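Local coordinates for periplasmic binding protein/LacI transcriptional regulator (Brachyspira murdochii, PDB 4KQC) that probably binds a carbohydrate as the periplasmic solute-binding component of an ABC transporter, in the two-lobed fold shared with LacI-type regulators, at residues 200-205 / 222-227; 218-223 / 263-268; 145-150 / 181-186; 112-117 / 157-162. One frame throughout, in Å; residues are numbered along the deposited sequence.

Interaction 1: 200-205 / 222-227; sequences ALRGKS and VVYKSA
At the turn that follows helix 191-199, R202 meets V223 and Y224 where helix 214-223 gives way to loop. The contact is carried by the aliphatic part of the arginine. Its CG sits 3.5 Å from Y224 OH and 3.9 Å from V223 CG1, and its CD comes to 3.7 Å from V223 CG1. The valine methyl is brought there because CG1 lies anti to its own backbone N (chi1 -180°), on the side facing the arginine chain. Further along, R202 bends at chi3 (-63°), and its NE is hydrogen-bonded to the side chain of N199, three residues earlier, at the end of helix 191-199.

The tyrosine reaches in with its hydroxyl end: OH lies 3.3 Å from R202 CA and 3.8 Å from L201 O. Both segments belong to the beta-alpha-beta architecture of one lobe of the periplasmic binding protein fold, with the turn leading into strand 208-211. The phenol is hydrogen-bonded to D238 OD2. That carboxylate also accepts from the backbone N of G203 and of K204, so a single aspartate grips the turn and the tyrosine together. G203 takes a positive phi of 81°, readily adopted by glycine, as the chain rounds the corner. Inside the turn, S205 OG donates to R202 O at 2.7 Å, meeting the oxygen from above the carbonyl plane.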
loop_
_atom_site.group_PDB
_atom_site.type_symbol
_atom_site.label_atom_id
_atom_site.label_comp_id
_atom_site.label_asym_id
_atom_site.label_seq_id
_atom_site.Cartn_x
_atom_site.Cartn_y
_atom_site.Cartn_z
ATOM N N ALA A 200 -19.175 -3.567 12.850
ATOM C CA ALA A 200 -19.032 -4.558 13.934
ATOM C C ALA A 200 -17.982 -4.189 14.912
ATOM O O ALA A 200 -17.851 -4.789 15.988
ATOM C CB ALA A 200 -18.695 -5.962 13.380
ATOM N N LEU A 201 -17.163 -3.193 14.565
ATOM C CA LEU A 201 -16.092 -2.798 15.460
ATOM C C LEU A 201 -16.519 -1.662 16.401
ATOM O O LEU A 201 -15.753 -1.272 17.288
ATOM C CB LEU A 201 -14.866 -2.407 14.639
ATOM C CG LEU A 201 -14.356 -3.366 13.593
ATOM C CD1 LEU A 201 -13.153 -2.796 12.884
ATOM C CD2 LEU A 201 -13.999 -4.711 14.174
ATOM N N ARG A 202 -17.744 -1.154 16.225
ATOM C CA ARG A 202 -18.271 -0.094 17.098
ATOM C C ARG A 202 -18.657 -0.647 18.473
ATOM O O ARG A 202 -18.857 -1.849 18.668
ATOM C CB ARG A 202 -19.541 0.518 16.465
ATOM C CG ARG A 202 -19.297 1.306 15.209
ATOM C CD ARG A 202 -20.535 2.151 14.913
ATOM N NE ARG A 202 -21.714 1.321 14.659
ATOM C CZ ARG A 202 -22.858 1.394 15.316
ATOM N NH1 ARG A 202 -23.044 2.291 16.265
ATOM N NH2 ARG A 202 -23.859 0.606 14.957
ATOM N N GLY A 203 -18.803 0.237 19.430
ATOM C CA GLY A 203 -19.418 -0.151 20.674
ATOM C C GLY A 203 -18.520 -0.850 21.625
ATOM O O GLY A 203 -18.866 -1.899 22.181
ATOM N N LYS A 204 -17.350 -0.274 21.870
ATOM C CA LYS A 204 -16.404 -0.871 22.843
ATOM C C LYS A 204 -16.079 -2.334 22.515
ATOM O O LYS A 204 -16.188 -3.238 23.360
ATOM C CB LYS A 204 -16.924 -0.692 24.282
ATOM C CG LYS A 204 -17.126 0.767 24.675
ATOM C CD LYS A 204 -17.281 0.909 26.209
ATOM C CE LYS A 204 -17.552 2.347 26.564
ATOM N NZ LYS A 204 -18.951 2.717 26.200
ATOM N N SER A 205 -15.698 -2.553 21.268
ATOM C CA SER A 205 -15.371 -3.880 20.760
ATOM C C SER A 205 -13.893 -4.176 20.614
ATOM O O SER A 205 -13.453 -5.356 20.790
ATOM C CB SER A 205 -16.036 -4.124 19.411
ATOM O OG SER A 205 -17.457 -3.991 19.503
ATOM N N VAL A 222 -16.511 6.462 6.825
ATOM C CA VAL A 222 -17.984 6.440 6.710
ATOM C C VAL A 222 -18.601 6.312 8.081
ATOM O O VAL A 222 -19.674 6.907 8.338
ATOM C CB VAL A 222 -18.416 5.278 5.836
ATOM C CG1 VAL A 222 -19.931 5.038 5.976
ATOM C CG2 VAL A 222 -17.930 5.464 4.406
ATOM N N VAL A 223 -17.932 5.564 8.976
ATOM C CA VAL A 223 -18.522 5.180 10.272
ATOM C C VAL A 223 -18.029 6.059 11.436
ATOM O O VAL A 223 -18.816 6.422 12.353
ATOM C CB VAL A 223 -18.159 3.711 10.584
ATOM C CG1 VAL A 223 -18.725 3.231 11.891
ATOM C CG2 VAL A 223 -18.716 2.831 9.488
ATOM N N TYR A 224 -16.745 6.349 11.404
ATOM C CA TYR A 224 -16.101 7.186 12.466
ATOM C C TYR A 224 -15.740 8.557 11.905
ATOM O O TYR A 224 -15.023 8.654 10.890
ATOM C CB TYR A 224 -14.872 6.499 13.007
ATOM C CG TYR A 224 -15.227 5.406 13.972
ATOM C CD1 TYR A 224 -15.558 5.699 15.304
ATOM C CD2 TYR A 224 -15.251 4.067 13.585
ATOM C CE1 TYR A 224 -15.876 4.704 16.169
ATOM C CE2 TYR A 224 -15.580 3.093 14.463
ATOM C CZ TYR A 224 -15.887 3.408 15.760
ATOM O OH TYR A 224 -16.240 2.418 16.613
ATOM N N LYS A 225 -16.241 9.605 12.522
ATOM C CA LYS A 225 -16.226 10.897 11.913
ATOM C C LYS A 225 -15.756 11.988 12.833
ATOM O O LYS A 225 -15.646 13.123 12.402
ATOM C CB LYS A 225 -17.649 11.237 11.387
ATOM C CG LYS A 225 -18.099 10.275 10.272
ATOM C CD LYS A 225 -19.285 10.791 9.485
ATOM C CE LYS A 225 -20.599 10.239 9.964
ATOM N NZ LYS A 225 -21.664 10.550 8.944
ATOM N N SER A 226 -15.420 11.650 14.071
ATOM C CA SER A 226 -15.001 12.672 15.029
ATOM C C SER A 226 -13.991 12.092 16.004
ATOM O O SER A 226 -13.988 10.872 16.225
ATOM C CB SER A 226 -16.221 13.169 15.792
ATOM O OG SER A 226 -15.828 14.085 16.847
ATOM N N ALA A 227 -13.161 12.974 16.572
ATOM C CA ALA A 227 -12.295 12.626 17.705
ATOM C C ALA A 227 -12.539 13.592 18.881
ATOM O O ALA A 227 -11.654 13.808 19.736
ATOM C CB ALA A 227 -10.836 12.585 17.329
#

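Interaction 2: 218-223 / 263-268; sequences RGFLVV and GIIQGS
The F220 ring has I264 CG2 at its edge, close to the ring plane, and I265 CG1 approaching obliquely. The Y224 ring meets it as well, the two planes about 20° apart. CE2 is the touching atom of F220, 3.7 Å from I264 CG2 at the edge; the oblique I265 CG1 is 4.3 Å from the same CE2. F220 holds CG anti to its backbone N (chi1 165°), which turns the ring from the helix toward the two isoleucines.

I264 CG2 is shared between neighbours on the helix, since L221 CD2 also comes to 4.1 Å from it. The other leucine methyl, CD1, lies 4.5 Å from I265 CD1, a looser approach. All of this is apolar, and the two backbones stay well apart, with 8.8 Å between the CA atoms of L221 and I264.

G263, at positive phi, ends helix 254-261 in a Schellman motif, and the chain then passes through I264 and I265 into strand 267-270. I265 turns back onto A259 and I260 of helix 254-261 and also touches L211. F220 also touches V198 of helix 191-199 and I209 and L211 of strand 208-211, while L221 rests on A259.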
loop_
_atom_site.group_PDB
_atom_site.type_symbol
_atom_site.label_atom_id
_atom_site.label_comp_id
_atom_site.label_asym_id
_atom_site.label_seq_id
_atom_site.Cartn_x
_atom_site.Cartn_y
_atom_site.Cartn_z
ATOM N N ARG A 218 -11.005 5.119 3.886
ATOM C CA ARG A 218 -12.289 5.752 3.468
ATOM C C ARG A 218 -13.498 5.059 4.060
ATOM O O ARG A 218 -14.395 5.715 4.524
ATOM C CB ARG A 218 -12.441 5.807 1.941
ATOM C CG ARG A 218 -11.666 6.864 1.206
ATOM C CD ARG A 218 -12.353 7.147 -0.164
ATOM N NE ARG A 218 -12.549 5.936 -0.967
ATOM C CZ ARG A 218 -11.581 5.248 -1.592
ATOM N NH1 ARG A 218 -10.300 5.635 -1.570
ATOM N NH2 ARG A 218 -11.898 4.166 -2.291
ATOM N N GLY A 219 -13.566 3.729 4.001
ATOM C CA GLY A 219 -14.646 2.976 4.576
ATOM C C GLY A 219 -14.761 3.181 6.044
ATOM O O GLY A 219 -15.845 3.322 6.610
ATOM N N PHE A 220 -13.603 3.221 6.730
ATOM C CA PHE A 220 -13.631 3.497 8.157
ATOM C C PHE A 220 -14.245 4.879 8.474
ATOM O O PHE A 220 -15.015 4.999 9.466
ATOM C CB PHE A 220 -12.202 3.383 8.698
ATOM C CG PHE A 220 -12.006 3.971 10.056
ATOM C CD1 PHE A 220 -12.355 3.268 11.206
ATOM C CD2 PHE A 220 -11.511 5.263 10.184
ATOM C CE1 PHE A 220 -12.158 3.839 12.458
ATOM C CE2 PHE A 220 -11.350 5.828 11.456
ATOM C CZ PHE A 220 -11.680 5.098 12.559
ATOM N N LEU A 221 -13.952 5.855 7.609
ATOM C CA LEU A 221 -14.404 7.216 7.793
ATOM C C LEU A 221 -15.863 7.450 7.440
ATOM O O LEU A 221 -16.392 8.516 7.724
ATOM C CB LEU A 221 -13.461 8.165 7.045
ATOM C CG LEU A 221 -12.040 8.278 7.610
ATOM C CD1 LEU A 221 -11.035 8.914 6.635
ATOM C CD2 LEU A 221 -12.007 8.979 8.937
ATOM N N VAL A 222 -16.511 6.462 6.825
ATOM C CA VAL A 222 -17.984 6.440 6.710
ATOM C C VAL A 222 -18.601 6.312 8.081
ATOM O O VAL A 222 -19.674 6.907 8.338
ATOM C CB VAL A 222 -18.416 5.278 5.836
ATOM C CG1 VAL A 222 -19.931 5.038 5.976
ATOM C CG2 VAL A 222 -17.930 5.464 4.406
ATOM N N VAL A 223 -17.932 5.564 8.976
ATOM C CA VAL A 223 -18.522 5.180 10.272
ATOM C C VAL A 223 -18.029 6.059 11.436
ATOM O O VAL A 223 -18.816 6.422 12.353
ATOM C CB VAL A 223 -18.159 3.711 10.584
ATOM C CG1 VAL A 223 -18.725 3.231 11.891
ATOM C CG2 VAL A 223 -18.716 2.831 9.488
ATOM N N GLY A 263 -7.284 14.144 14.248
ATOM C CA GLY A 263 -7.095 13.262 15.370
ATOM C C GLY A 263 -7.880 11.959 15.413
ATOM O O GLY A 263 -7.881 11.257 16.426
ATOM N N ILE A 264 -8.593 11.640 14.310
ATOM C CA ILE A 264 -9.327 10.402 14.178
ATOM C C ILE A 264 -8.377 9.204 13.901
ATOM O O ILE A 264 -8.559 8.145 14.435
ATOM C CB ILE A 264 -10.409 10.526 13.065
ATOM C CG1 ILE A 264 -11.373 11.692 13.385
ATOM C CG2 ILE A 264 -11.164 9.209 12.919
ATOM C CD1 ILE A 264 -12.121 12.192 12.193
ATOM N N ILE A 265 -7.344 9.455 13.105
ATOM C CA ILE A 265 -6.349 8.445 12.776
ATOM C C ILE A 265 -5.047 8.954 13.371
ATOM O O ILE A 265 -4.685 10.122 13.152
ATOM C CB ILE A 265 -6.258 8.232 11.222
ATOM C CG1 ILE A 265 -7.559 7.657 10.706
ATOM C CG2 ILE A 265 -5.057 7.385 10.862
ATOM C CD1 ILE A 265 -7.617 7.501 9.192
ATOM N N GLN A 266 -4.358 8.114 14.147
ATOM C CA GLN A 266 -3.171 8.552 14.879
ATOM C C GLN A 266 -1.988 8.754 13.956
ATOM O O GLN A 266 -1.144 9.604 14.212
ATOM C CB GLN A 266 -2.815 7.595 16.024
ATOM C CG GLN A 266 -3.878 7.497 17.107
ATOM C CD GLN A 266 -4.473 8.874 17.448
ATOM O OE1 GLN A 266 -5.649 9.196 17.131
ATOM N NE2 GLN A 266 -3.630 9.729 18.025
ATOM N N GLY A 267 -1.916 7.998 12.870
ATOM C CA GLY A 267 -0.761 8.087 11.982
ATOM C C GLY A 267 -0.911 6.991 10.951
ATOM O O GLY A 267 -1.747 6.066 11.145
ATOM N N SER A 268 -0.079 7.069 9.945
ATOM C CA SER A 268 -0.037 6.089 8.868
ATOM C C SER A 268 1.330 5.969 8.289
ATOM O O SER A 268 2.238 6.782 8.564
ATOM C CB SER A 268 -1.020 6.502 7.745
ATOM O OG SER A 268 -2.381 6.406 8.167
#

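Interaction 3: 145-150 / 181-186; sequences VLQLDN and LQVIVP. With NO3 (nitrate ion), chain C.
V145 and V183, then L146 and I184, pair in parallel strands joined by three backbone hydrogen bonds of V145 and Q147 with Q182 and I184. V145 N donates to Q182 O at 2.8 Å and I184 N returns a bond to V145 O at 2.9 Å, both almost straight at N-H. Q147 N donates to I184 O at 2.8 Å, more bent at 155°. CA-H...O contacts fill in between, from V183 and V185 CA to V145 and Q147 O respectively, and from L146 CA to I184 O.

Among the apolar contacts, L146 CD1 lies 4.1 Å from I184 CG2, the side chains running side by side. The same methyl meets P186 CG, here crossing at about a right angle.

Past the paired residues the contact becomes polar. Q147 has CG anti to its backbone N (chi1 167°) and runs extended over V185 CG2. Its NE2 donates to D149 O at 2.9 Å, nearly in the amide plane, fixing the amide's rotation. A water donates to both L148 O and P186 O. N150 ND2 gives hydrogen bonds to O2 and O3 of a nitrate, probably from the crystallisation liquor.

Strand 179-184 is one edge strand of its sheet. In this beta-alpha-beta crossover, helix 152-171 lays F161 over V145; on the other face helix 191-199 covers I184 and M216 of helix 214-223 touches L146, while P186 meets both helices.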
loop_
_atom_site.group_PDB
_atom_site.type_symbol
_atom_site.label_atom_id
_atom_site.label_comp_id
_atom_site.label_asym_id
_atom_site.label_seq_id
_atom_site.Cartn_x
_atom_site.Cartn_y
_atom_site.Cartn_z
ATOM N N VAL A 145 -7.520 -5.933 12.098
ATOM C CA VAL A 145 -6.677 -5.664 10.931
ATOM C C VAL A 145 -7.625 -5.699 9.713
ATOM O O VAL A 145 -8.110 -6.756 9.386
ATOM C CB VAL A 145 -5.590 -6.730 10.820
ATOM C CG1 VAL A 145 -4.838 -6.646 9.463
ATOM C CG2 VAL A 145 -4.648 -6.666 12.031
ATOM N N LEU A 146 -7.835 -4.578 9.032
ATOM C CA LEU A 146 -8.667 -4.567 7.837
ATOM C C LEU A 146 -7.715 -4.772 6.690
ATOM O O LEU A 146 -6.958 -3.854 6.311
ATOM C CB LEU A 146 -9.428 -3.246 7.709
ATOM C CG LEU A 146 -10.743 -3.175 8.497
ATOM C CD1 LEU A 146 -11.860 -3.885 7.738
ATOM C CD2 LEU A 146 -10.637 -3.721 9.910
ATOM N N GLN A 147 -7.727 -6.000 6.192
ATOM C CA GLN A 147 -6.859 -6.430 5.111
ATOM C C GLN A 147 -7.535 -6.194 3.787
ATOM O O GLN A 147 -8.658 -6.635 3.639
ATOM C CB GLN A 147 -6.596 -7.931 5.314
ATOM C CG GLN A 147 -5.954 -8.605 4.113
ATOM C CD GLN A 147 -5.615 -10.064 4.349
ATOM O OE1 GLN A 147 -5.536 -10.509 5.489
ATOM N NE2 GLN A 147 -5.426 -10.811 3.281
ATOM N N LEU A 148 -6.904 -5.448 2.876
ATOM C CA LEU A 148 -7.663 -4.912 1.703
ATOM C C LEU A 148 -8.202 -5.973 0.760
ATOM O O LEU A 148 -9.266 -5.793 0.148
ATOM C CB LEU A 148 -6.831 -3.845 0.942
ATOM C CG LEU A 148 -5.504 -4.397 0.384
ATOM C CD1 LEU A 148 -5.541 -4.340 -1.121
ATOM C CD2 LEU A 148 -4.251 -3.748 0.891
ATOM N N ASP A 149 -7.484 -7.067 0.601
ATOM C CA ASP A 149 -7.872 -8.153 -0.331
ATOM C C ASP A 149 -6.994 -9.361 -0.082
ATOM O O ASP A 149 -6.147 -9.346 0.837
ATOM C CB ASP A 149 -7.839 -7.698 -1.784
ATOM C CG ASP A 149 -6.457 -7.473 -2.349
ATOM O OD1 ASP A 149 -5.386 -7.792 -1.749
ATOM O OD2 ASP A 149 -6.446 -6.905 -3.484
ATOM N N ASN A 150 -7.205 -10.394 -0.868
ATOM C CA ASN A 150 -6.397 -11.632 -0.832
ATOM C C ASN A 150 -5.338 -11.748 -1.936
ATOM O O ASN A 150 -5.007 -12.864 -2.354
ATOM C CB ASN A 150 -7.334 -12.844 -0.836
ATOM C CG ASN A 150 -8.069 -13.005 0.460
ATOM O OD1 ASN A 150 -7.431 -13.208 1.494
ATOM N ND2 ASN A 150 -9.357 -12.875 0.444
ATOM N N LEU A 181 -5.641 -10.721 17.507
ATOM C CA LEU A 181 -5.672 -9.941 16.309
ATOM C C LEU A 181 -6.838 -10.509 15.467
ATOM O O LEU A 181 -6.935 -11.732 15.290
ATOM C CB LEU A 181 -4.354 -10.050 15.549
ATOM C CG LEU A 181 -3.112 -9.539 16.268
ATOM C CD1 LEU A 181 -1.800 -9.906 15.570
ATOM C CD2 LEU A 181 -3.240 -8.051 16.456
ATOM N N GLN A 182 -7.711 -9.658 14.973
ATOM C CA GLN A 182 -8.854 -10.063 14.196
ATOM C C GLN A 182 -8.611 -9.583 12.763
ATOM O O GLN A 182 -8.695 -8.400 12.512
ATOM C CB GLN A 182 -10.095 -9.421 14.764
ATOM C CG GLN A 182 -10.329 -9.824 16.188
ATOM C CD GLN A 182 -11.599 -9.196 16.730
ATOM O OE1 GLN A 182 -11.918 -8.042 16.420
ATOM N NE2 GLN A 182 -12.332 -9.959 17.536
ATOM N N VAL A 183 -8.313 -10.504 11.865
ATOM C CA VAL A 183 -7.952 -10.171 10.497
ATOM C C VAL A 183 -9.258 -10.271 9.675
ATOM O O VAL A 183 -9.904 -11.338 9.632
ATOM C CB VAL A 183 -6.805 -11.050 9.943
ATOM C CG1 VAL A 183 -6.456 -10.599 8.528
ATOM C CG2 VAL A 183 -5.603 -10.923 10.890
ATOM N N ILE A 184 -9.685 -9.150 9.112
ATOM C CA ILE A 184 -10.969 -9.050 8.416
ATOM C C ILE A 184 -10.693 -8.573 6.993
ATOM O O ILE A 184 -10.040 -7.535 6.762
ATOM C CB ILE A 184 -11.844 -7.999 9.142
ATOM C CG1 ILE A 184 -12.135 -8.444 10.559
ATOM C CG2 ILE A 184 -13.134 -7.751 8.378
ATOM C CD1 ILE A 184 -12.387 -7.299 11.514
ATOM N N VAL A 185 -11.219 -9.288 6.007
ATOM C CA VAL A 185 -11.115 -8.876 4.608
ATOM C C VAL A 185 -12.533 -8.538 4.130
ATOM O O VAL A 185 -13.389 -9.418 4.062
ATOM C CB VAL A 185 -10.571 -10.020 3.736
ATOM C CG1 VAL A 185 -10.496 -9.577 2.256
ATOM C CG2 VAL A 185 -9.235 -10.547 4.235
ATOM N N PRO A 186 -12.766 -7.288 3.734
ATOM C CA PRO A 186 -14.100 -7.013 3.219
ATOM C C PRO A 186 -14.318 -7.708 1.884
ATOM O O PRO A 186 -13.377 -7.954 1.131
ATOM C CB PRO A 186 -14.143 -5.492 3.091
ATOM C CG PRO A 186 -13.080 -5.024 4.040
ATOM C CD PRO A 186 -11.971 -6.077 3.860
HETATM N N NO3 C . -11.760 -13.522 2.895
HETATM O O1 NO3 C . -12.701 -13.711 3.661
HETATM O O2 NO3 C . -11.941 -12.743 1.801
HETATM O O3 NO3 C . -10.501 -14.046 3.170
HETATM O O HOH W 1 -11.533 -7.256 -0.676
#

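Interaction 4: 112-117 / 157-162; sequences DNRAAA and RAEGFV
Segments 113-117 and 157-162, of helices 113-133 and 152-171, cross at -46° with axes 7.0 Å apart at closest approach, and the CA atoms of R114 and G160 come within 3.8 Å. This is neighbouring-helix packing on one face of a Rossmann-like lobe. The approach is made possible by G160, for R114 O lies 3.5 Å from its CA in a CA-H...O contact, on the side where any CB would point.

At the exposed surface R114 and E159, side by side, form a salt bridge in one of the two modelled conformers of E159, NH2 donating to OE1 at 3.1 Å. The oxygen lies close to the guanidinium plane, while the donor comes from above the carboxylate plane.

R157, by contrast, is buried. It runs extended from CG to NE (chi3 180°), which carries NE out to N113. NE donates to N113 OD1 at 3.0 Å, well above the amide's carbonyl plane, and the two flat groups stand 69° apart. A water completes a small ring by donating to the same OD1 and accepting from R157 NH2. R157 NH1 goes further, to a salt bridge with D251 and a hydrogen bond to S212 O, with F250 in cation-pi contact.

D112 caps helix 113-133, OD1 accepting from A115 N. Further along, A117 CB packs 4.1 Å from F161 CB and is pressed tightly against R157 O at 3.1 Å, an oxygen also hydrogen-bonded to Y210 OH.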
loop_
_atom_site.group_PDB
_atom_site.type_symbol
_atom_site.label_atom_id
_atom_site.label_comp_id
_atom_site.label_asym_id
_atom_site.label_seq_id
_atom_site.Cartn_x
_atom_site.Cartn_y
_atom_site.Cartn_z
ATOM N N ASP A 112 8.552 -2.356 0.404
ATOM C CA ASP A 112 8.411 -3.656 1.074
ATOM C C ASP A 112 7.157 -3.615 2.013
ATOM O O ASP A 112 7.164 -2.998 3.092
ATOM C CB ASP A 112 9.707 -3.930 1.833
ATOM C CG ASP A 112 9.700 -5.218 2.640
ATOM O OD1 ASP A 112 8.649 -5.730 2.998
ATOM O OD2 ASP A 112 10.818 -5.643 3.020
ATOM N N ASN A 113 6.059 -4.162 1.533
ATOM C CA ASN A 113 4.797 -4.146 2.268
ATOM C C ASN A 113 4.886 -4.653 3.697
ATOM O O ASN A 113 4.333 -4.043 4.599
ATOM C CB ASN A 113 3.734 -4.922 1.517
ATOM C CG ASN A 113 3.180 -4.139 0.362
ATOM O OD1 ASN A 113 2.914 -2.914 0.467
ATOM N ND2 ASN A 113 2.969 -4.818 -0.733
ATOM N N ARG A 114 5.567 -5.779 3.882
ATOM C CA ARG A 114 5.647 -6.378 5.192
ATOM C C ARG A 114 6.399 -5.472 6.192
ATOM O O ARG A 114 5.938 -5.245 7.321
ATOM C CB ARG A 114 6.286 -7.767 5.160
ATOM C CG ARG A 114 5.344 -8.789 4.548
ATOM C CD ARG A 114 6.087 -10.067 4.184
ATOM N NE ARG A 114 5.131 -11.101 3.753
ATOM C CZ ARG A 114 4.539 -11.134 2.543
ATOM N NH1 ARG A 114 4.832 -10.259 1.574
ATOM N NH2 ARG A 114 3.665 -12.094 2.304
ATOM N N ALA A 115 7.488 -4.861 5.707
ATOM C CA ALA A 115 8.257 -3.926 6.513
ATOM C C ALA A 115 7.520 -2.668 6.832
ATOM O O ALA A 115 7.617 -2.189 7.943
ATOM C CB ALA A 115 9.523 -3.574 5.767
ATOM N N ALA A 116 6.744 -2.150 5.897
ATOM C CA ALA A 116 5.985 -0.939 6.134
ATOM C C ALA A 116 4.909 -1.216 7.187
ATOM O O ALA A 116 4.648 -0.416 8.095
ATOM C CB ALA A 116 5.381 -0.479 4.864
ATOM N N ALA A 117 4.258 -2.368 7.054
ATOM C CA ALA A 117 3.220 -2.761 7.987
ATOM C C ALA A 117 3.750 -3.029 9.390
ATOM O O ALA A 117 3.036 -2.832 10.372
ATOM C CB ALA A 117 2.478 -3.979 7.425
ATOM N N ARG A 157 0.595 -6.724 3.372
ATOM C CA ARG A 157 0.314 -5.600 4.289
ATOM C C ARG A 157 -0.338 -6.062 5.582
ATOM O O ARG A 157 -0.179 -5.418 6.609
ATOM C CB ARG A 157 -0.524 -4.533 3.625
ATOM C CG ARG A 157 0.210 -3.797 2.520
ATOM C CD ARG A 157 -0.557 -2.588 2.060
ATOM N NE ARG A 157 0.112 -1.853 1.004
ATOM C CZ ARG A 157 -0.361 -0.722 0.494
ATOM N NH1 ARG A 157 -1.452 -0.193 0.961
ATOM N NH2 ARG A 157 0.329 -0.042 -0.418
ATOM N N ALA A 158 -1.035 -7.187 5.567
ATOM C CA ALA A 158 -1.639 -7.747 6.797
ATOM C C ALA A 158 -0.624 -8.562 7.580
ATOM O O ALA A 158 -0.506 -8.379 8.808
ATOM C CB ALA A 158 -2.806 -8.670 6.441
ATOM N N GLU A 159 0.035 -9.502 6.923
ATOM C CA GLU A 159 1.011 -10.444 7.537
ATOM C C GLU A 159 2.118 -9.652 8.206
ATOM O O GLU A 159 2.575 -10.016 9.283
ATOM C CB GLU A 159 1.633 -11.424 6.526
ATOM C CG GLU A 159 0.842 -12.725 6.253
ATOM C CD GLU A 159 1.565 -13.787 5.373
ATOM O OE1 GLU A 159 2.670 -13.556 4.796
ATOM O OE2 GLU A 159 0.981 -14.871 5.221
ATOM N N GLY A 160 2.594 -8.597 7.539
ATOM C CA GLY A 160 3.704 -7.782 8.105
ATOM C C GLY A 160 3.371 -7.230 9.491
ATOM O O GLY A 160 4.224 -7.201 10.408
ATOM N N PHE A 161 2.159 -6.704 9.629
ATOM C CA PHE A 161 1.626 -6.191 10.867
ATOM C C PHE A 161 1.458 -7.345 11.880
ATOM O O PHE A 161 1.870 -7.283 13.015
ATOM C CB PHE A 161 0.280 -5.460 10.595
ATOM C CG PHE A 161 -0.345 -4.901 11.860
ATOM C CD1 PHE A 161 -1.133 -5.701 12.650
ATOM C CD2 PHE A 161 -0.117 -3.588 12.262
ATOM C CE1 PHE A 161 -1.652 -5.250 13.837
ATOM C CE2 PHE A 161 -0.699 -3.109 13.415
ATOM C CZ PHE A 161 -1.414 -3.925 14.215
ATOM N N VAL A 162 0.752 -8.408 11.470
ATOM C CA VAL A 162 0.469 -9.500 12.381
ATOM C C VAL A 162 1.766 -10.078 12.971
ATOM O O VAL A 162 1.855 -10.319 14.176
ATOM C CB VAL A 162 -0.397 -10.580 11.659
ATOM C CG1 VAL A 162 -0.531 -11.831 12.491
ATOM C CG2 VAL A 162 -1.755 -9.994 11.426
HETATM O O HOH W 2 3.005 -0.760 -1.036
#

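All four contacts lie in the lobe built on the sheet containing strands 141-146 and 179-184. Interactions 1 and 2 share V222 and V223 and touch through A227, S226 and I264. The first is partly exposed, its tyrosine and turn tied to an outside aspartate, D238, while the second is buried and wholly apolar. Interaction 3 is a strand pairing at the sheet edge, rich in backbone bonds; L201 of interaction 1 packs on its L146 and I184. Interaction 4 touches interaction 3 through F161 on V145 and A158 on Q147, and combines a buried arginine with a surface salt bridge seen in one conformer of its glutamate. Interactions 1 and 4 are farthest apart, about 24 Å between centres.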